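Local coordinates for pilin (Streptococcus pyogenes serotype M1, PDB 3GLD), which forms the shaft of the cell-wall-attached pilus by covalent head-to-tail stacking of subunits, serving adhesion to host cells, aggregation and biofilm formation, at residues A[92-104]-A[116-128]. The protein carries 2 engineered substitutions. Residues are numbered along the deposited sequence; the frame is centred on the assembly and turned at random.
Sequences FEKPGVYYYKVTA and DTTSYTVQVHVLW. Engineered in segment 92-104: A104 (natural residue Glu).
Strands 96-104 and 119-128 run antiparallel, their axes 4.5 Å apart at closest approach, and eight backbone hydrogen bonds join them in reciprocal pairs at G96-V126, Y98-V124, Y100-V122 and V102-Y120. On the buried face, V126 CG2 sits over one face of the F92 ring, 3.7 Å from the centroid, in a CH-pi contact, and meets Y98 CD1 obliquely at 3.6 Å. F92 in turn lays CD1 over the centre of the Y98 ring, whose hydroxyl donates to K94 O (OH to O 2.6 Å), tying the tyrosine to the loop before the strand. Farther along, V124 CG2 meets Y100 CE1 at 3.7 Å, and V102 CG2 touches V122 CG2 at 3.6 Å. The Y100 and Y120 hydroxyls are hydrogen-bonded outside the pair, to V59 O and to Q152 O on strand 151-169. The other face carries V97, Y99, Q123 and H125. V97 CG1, anti to the backbone N (chi1 -172°), lies over the H125 imidazole and against Q123 CB. Q123 runs alongside Y99, CG over the phenol face, with amide and ring planes 67° apart; its amide makes weak hydrogen bonds to K148 and Y143, and none to the Y99 hydroxyl. Where direct pairing gives out, a water accepts from A104 N (2.8 Å) and can donate to T118 O and D116 O, bridging the segments; D116 OD1 accepts from T118 N in an Asx turn. These are neighbouring strands, between 37-45 and 134-144, in one sheet of the isopeptide-containing pilin domain, ending at engineered A104, the position whose natural glutamate autocatalyses the K23-N155 isopeptide bond.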
loop_
_atom_site.group_PDB
_atom_site.type_symbol
_atom_site.label_atom_id
_atom_site.label_comp_id
_atom_site.label_asym_id
_atom_site.label_seq_id
_atom_site.Cartn_x
_atom_site.Cartn_y
_atom_site.Cartn_z
ATOM N N PHE A 92 37.074 6.799 -5.758
ATOM C CA PHE A 92 37.640 5.514 -6.210
ATOM C C PHE A 92 39.121 5.705 -6.556
ATOM O O PHE A 92 39.459 6.461 -7.461
ATOM C CB PHE A 92 36.883 4.979 -7.434
ATOM C CG PHE A 92 35.410 4.780 -7.195
ATOM C CD1 PHE A 92 34.953 3.709 -6.422
ATOM C CD2 PHE A 92 34.480 5.666 -7.731
ATOM C CE1 PHE A 92 33.592 3.509 -6.191
ATOM C CE2 PHE A 92 33.102 5.488 -7.513
ATOM C CZ PHE A 92 32.656 4.396 -6.740
ATOM N N GLU A 93 39.996 5.020 -5.831
ATOM C CA GLU A 93 41.433 5.236 -5.970
ATOM C C GLU A 93 42.015 4.655 -7.257
ATOM O O GLU A 93 42.981 5.189 -7.779
ATOM C CB GLU A 93 42.198 4.739 -4.738
ATOM C CG GLU A 93 41.790 5.436 -3.413
ATOM C CD GLU A 93 42.245 6.908 -3.309
ATOM O OE1 GLU A 93 43.268 7.286 -3.922
ATOM O OE2 GLU A 93 41.583 7.688 -2.589
ATOM N N LYS A 94 41.441 3.566 -7.762
ATOM C CA LYS A 94 41.928 2.967 -9.011
ATOM C C LYS A 94 40.815 2.383 -9.868
ATOM O O LYS A 94 39.708 2.157 -9.375
ATOM C CB LYS A 94 43.005 1.908 -8.723
ATOM C CG LYS A 94 42.561 0.791 -7.804
ATOM C CD LYS A 94 43.754 0.056 -7.200
ATOM C CE LYS A 94 44.580 0.989 -6.322
ATOM N NZ LYS A 94 45.476 0.214 -5.430
ATOM N N PRO A 95 41.098 2.133 -11.158
ATOM C CA PRO A 95 40.055 1.515 -11.950
ATOM C C PRO A 95 39.715 0.138 -11.409
ATOM O O PRO A 95 40.579 -0.544 -10.823
ATOM C CB PRO A 95 40.699 1.370 -13.324
ATOM C CG PRO A 95 41.693 2.473 -13.375
ATOM C CD PRO A 95 42.231 2.570 -11.989
ATOM N N GLY A 96 38.471 -0.275 -11.616
ATOM C CA GLY A 96 38.048 -1.600 -11.186
ATOM C C GLY A 96 36.550 -1.713 -11.029
ATOM O O GLY A 96 35.809 -0.752 -11.276
ATOM N N VAL A 97 36.105 -2.899 -10.632
ATOM C CA VAL A 97 34.673 -3.115 -10.428
ATOM C C VAL A 97 34.407 -3.143 -8.941
ATOM O O VAL A 97 34.936 -3.987 -8.205
ATOM C CB VAL A 97 34.146 -4.373 -11.139
ATOM C CG1 VAL A 97 32.629 -4.422 -11.033
ATOM C CG2 VAL A 97 34.568 -4.377 -12.606
ATOM N N TYR A 98 33.599 -2.185 -8.513
ATOM C CA TYR A 98 33.300 -1.992 -7.103
ATOM C C TYR A 98 31.884 -2.509 -6.791
ATOM O O TYR A 98 30.895 -2.065 -7.416
ATOM C CB TYR A 98 33.452 -0.519 -6.740
ATOM C CG TYR A 98 34.896 -0.028 -6.831
ATOM C CD1 TYR A 98 35.503 0.211 -8.060
ATOM C CD2 TYR A 98 35.656 0.170 -5.679
ATOM C CE1 TYR A 98 36.829 0.657 -8.133
ATOM C CE2 TYR A 98 36.995 0.605 -5.751
ATOM C CZ TYR A 98 37.554 0.846 -6.977
ATOM O OH TYR A 98 38.852 1.274 -7.049
ATOM N N TYR A 99 31.823 -3.439 -5.832
ATOM C CA TYR A 99 30.603 -4.192 -5.513
ATOM C C TYR A 99 29.807 -3.637 -4.337
ATOM O O TYR A 99 30.350 -3.336 -3.274
ATOM C CB TYR A 99 30.924 -5.664 -5.252
ATOM C CG TYR A 99 31.249 -6.417 -6.510
ATOM C CD1 TYR A 99 32.431 -6.161 -7.195
ATOM C CD2 TYR A 99 30.376 -7.383 -7.028
ATOM C CE1 TYR A 99 32.750 -6.836 -8.344
ATOM C CE2 TYR A 99 30.689 -8.068 -8.192
ATOM C CZ TYR A 99 31.891 -7.781 -8.842
ATOM O OH TYR A 99 32.260 -8.411 -9.997
ATOM N N TYR A 100 28.504 -3.498 -4.554
ATOM C CA TYR A 100 27.592 -3.055 -3.515
ATOM C C TYR A 100 26.372 -3.971 -3.485
ATOM O O TYR A 100 26.112 -4.711 -4.433
ATOM C CB TYR A 100 27.095 -1.641 -3.793
ATOM C CG TYR A 100 28.134 -0.557 -3.803
ATOM C CD1 TYR A 100 28.904 -0.313 -4.953
ATOM C CD2 TYR A 100 28.356 0.225 -2.678
ATOM C CE1 TYR A 100 29.876 0.690 -4.973
ATOM C CE2 TYR A 100 29.307 1.229 -2.686
ATOM C CZ TYR A 100 30.065 1.455 -3.839
ATOM O OH TYR A 100 31.005 2.459 -3.863
ATOM N N LYS A 101 25.589 -3.862 -2.415
ATOM C CA LYS A 101 24.287 -4.522 -2.341
ATOM C C LYS A 101 23.241 -3.457 -2.060
ATOM O O LYS A 101 23.464 -2.584 -1.219
ATOM C CB LYS A 101 24.266 -5.572 -1.232
ATOM C CG LYS A 101 25.229 -6.713 -1.439
ATOM C CD LYS A 101 24.655 -8.025 -0.896
ATOM C CE LYS A 101 25.639 -9.173 -1.136
ATOM N NZ LYS A 101 25.548 -10.240 -0.102
ATOM N N VAL A 102 22.125 -3.531 -2.781
ATOM C CA VAL A 102 21.020 -2.596 -2.627
ATOM C C VAL A 102 19.788 -3.356 -2.124
ATOM O O VAL A 102 19.389 -4.352 -2.737
ATOM C CB VAL A 102 20.678 -1.917 -3.953
ATOM C CG1 VAL A 102 19.408 -1.044 -3.814
ATOM C CG2 VAL A 102 21.859 -1.070 -4.431
ATOM N N THR A 103 19.214 -2.882 -1.017
ATOM C CA THR A 103 18.040 -3.509 -0.391
ATOM C C THR A 103 16.967 -2.458 -0.051
ATOM O O THR A 103 17.251 -1.254 0.000
ATOM C CB THR A 103 18.401 -4.298 0.887
ATOM O OG1 THR A 103 19.133 -3.456 1.787
ATOM C CG2 THR A 103 19.234 -5.555 0.555
ATOM N N ALA A 104 15.737 -2.925 0.141
ATOM C CA ALA A 104 14.644 -2.060 0.592
ATOM C C ALA A 104 14.528 -2.228 2.086
ATOM O O ALA A 104 14.415 -3.360 2.573
ATOM C CB ALA A 104 13.342 -2.443 -0.093
ATOM N N ASP A 116 8.982 -5.910 -0.491
ATOM C CA ASP A 116 9.890 -6.589 -1.415
ATOM C C ASP A 116 11.176 -6.987 -0.698
ATOM O O ASP A 116 11.868 -6.147 -0.111
ATOM C CB ASP A 116 10.198 -5.706 -2.624
ATOM C CG ASP A 116 10.810 -6.488 -3.779
ATOM O OD1 ASP A 116 11.412 -7.552 -3.522
ATOM O OD2 ASP A 116 10.674 -6.047 -4.940
ATOM N N THR A 117 11.490 -8.277 -0.742
ATOM C CA THR A 117 12.678 -8.801 -0.074
ATOM C C THR A 117 13.897 -8.849 -1.000
ATOM O O THR A 117 14.996 -9.223 -0.567
ATOM C CB THR A 117 12.435 -10.202 0.560
ATOM O OG1 THR A 117 11.933 -11.108 -0.438
ATOM C CG2 THR A 117 11.427 -10.104 1.720
ATOM N N THR A 118 13.703 -8.456 -2.260
ATOM C CA THR A 118 14.774 -8.505 -3.270
ATOM C C THR A 118 16.068 -7.822 -2.809
ATOM O O THR A 118 16.055 -6.771 -2.165
ATOM C CB THR A 118 14.300 -7.946 -4.638
ATOM O OG1 THR A 118 13.093 -8.616 -5.035
ATOM C CG2 THR A 118 15.351 -8.151 -5.725
ATOM N N SER A 119 17.189 -8.457 -3.127
ATOM C CA SER A 119 18.494 -7.883 -2.878
ATOM C C SER A 119 19.181 -7.796 -4.220
ATOM O O SER A 119 19.203 -8.774 -4.977
ATOM C CB SER A 119 19.294 -8.759 -1.915
ATOM O OG SER A 119 20.476 -8.099 -1.472
ATOM N N TYR A 120 19.718 -6.620 -4.530
ATOM C CA TYR A 120 20.455 -6.437 -5.760
ATOM C C TYR A 120 21.958 -6.360 -5.511
ATOM O O TYR A 120 22.421 -5.746 -4.548
ATOM C CB TYR A 120 20.003 -5.170 -6.470
ATOM C CG TYR A 120 18.625 -5.238 -7.088
ATOM C CD1 TYR A 120 17.497 -4.798 -6.388
ATOM C CD2 TYR A 120 18.460 -5.689 -8.395
ATOM C CE1 TYR A 120 16.228 -4.834 -6.982
ATOM C CE2 TYR A 120 17.215 -5.739 -8.987
ATOM C CZ TYR A 120 16.103 -5.316 -8.284
ATOM O OH TYR A 120 14.889 -5.371 -8.910
ATOM N N THR A 121 22.726 -7.002 -6.382
ATOM C CA THR A 121 24.159 -6.783 -6.384
ATOM C C THR A 121 24.407 -5.701 -7.417
ATOM O O THR A 121 23.869 -5.757 -8.534
ATOM C CB THR A 121 24.943 -8.067 -6.674
ATOM O OG1 THR A 121 24.616 -9.038 -5.670
ATOM C CG2 THR A 121 26.456 -7.804 -6.625
ATOM N N VAL A 122 25.180 -4.697 -7.016
ATOM C CA VAL A 122 25.469 -3.555 -7.866
ATOM C C VAL A 122 26.982 -3.466 -8.104
ATOM O O VAL A 122 27.783 -3.517 -7.161
ATOM C CB VAL A 122 24.896 -2.242 -7.261
ATOM C CG1 VAL A 122 25.555 -0.993 -7.863
ATOM C CG2 VAL A 122 23.364 -2.164 -7.472
ATOM N N GLN A 123 27.342 -3.392 -9.380
ATOM C CA GLN A 123 28.727 -3.245 -9.845
ATOM C C GLN A 123 28.872 -1.814 -10.350
ATOM O O GLN A 123 28.159 -1.417 -11.268
ATOM C CB GLN A 123 28.989 -4.199 -11.005
ATOM C CG GLN A 123 29.057 -5.676 -10.646
ATOM C CD GLN A 123 29.248 -6.598 -11.867
ATOM O OE1 GLN A 123 29.233 -6.160 -13.012
ATOM N NE2 GLN A 123 29.402 -7.885 -11.606
ATOM N N VAL A 124 29.744 -1.025 -9.726
ATOM C CA VAL A 124 30.148 0.251 -10.303
ATOM C C VAL A 124 31.447 0.026 -11.102
ATOM O O VAL A 124 32.462 -0.375 -10.539
ATOM C CB VAL A 124 30.347 1.353 -9.254
ATOM C CG1 VAL A 124 30.750 2.673 -9.957
ATOM C CG2 VAL A 124 29.064 1.572 -8.427
ATOM N N HIS A 125 31.377 0.238 -12.414
ATOM C CA HIS A 125 32.527 0.144 -13.303
ATOM C C HIS A 125 33.294 1.464 -13.352
ATOM O O HIS A 125 32.827 2.464 -13.915
ATOM C CB HIS A 125 32.090 -0.334 -14.690
ATOM C CG HIS A 125 31.720 -1.779 -14.711
ATOM N ND1 HIS A 125 30.575 -2.261 -14.111
ATOM C CD2 HIS A 125 32.362 -2.857 -15.213
ATOM C CE1 HIS A 125 30.512 -3.569 -14.269
ATOM N NE2 HIS A 125 31.591 -3.958 -14.931
ATOM N N VAL A 126 34.445 1.461 -12.686
ATOM C CA VAL A 126 35.314 2.620 -12.622
ATOM C C VAL A 126 36.423 2.437 -13.669
ATOM O O VAL A 126 37.237 1.525 -13.572
ATOM C CB VAL A 126 35.865 2.809 -11.191
ATOM C CG1 VAL A 126 36.778 4.038 -11.096
ATOM C CG2 VAL A 126 34.695 2.941 -10.188
ATOM N N LEU A 127 36.404 3.266 -14.705
ATOM C CA LEU A 127 37.394 3.183 -15.791
ATOM C C LEU A 127 38.313 4.376 -15.731
ATOM O O LEU A 127 37.936 5.402 -15.151
ATOM C CB LEU A 127 36.704 3.151 -17.156
ATOM C CG LEU A 127 36.088 1.863 -17.707
ATOM C CD1 LEU A 127 35.348 1.037 -16.656
ATOM C CD2 LEU A 127 35.154 2.243 -18.844
ATOM N N TRP A 128 39.525 4.240 -16.293
ATOM C CA TRP A 128 40.405 5.394 -16.465
ATOM C C TRP A 128 39.775 6.273 -17.522
ATOM O O TRP A 128 39.396 5.784 -18.589
ATOM C CB TRP A 128 41.819 4.982 -16.923
ATOM C CG TRP A 128 42.741 6.155 -17.002
ATOM C CD1 TRP A 128 43.097 6.847 -18.126
ATOM C CD2 TRP A 128 43.388 6.803 -15.904
ATOM N NE1 TRP A 128 43.960 7.875 -17.796
ATOM C CE2 TRP A 128 44.141 7.877 -16.435
ATOM C CE3 TRP A 128 43.409 6.579 -14.518
ATOM C CZ2 TRP A 128 44.926 8.714 -15.633
ATOM C CZ3 TRP A 128 44.189 7.418 -13.714
ATOM C CH2 TRP A 128 44.930 8.482 -14.282
HETATM O O HOH W 1 14.903 -5.593 -0.025
#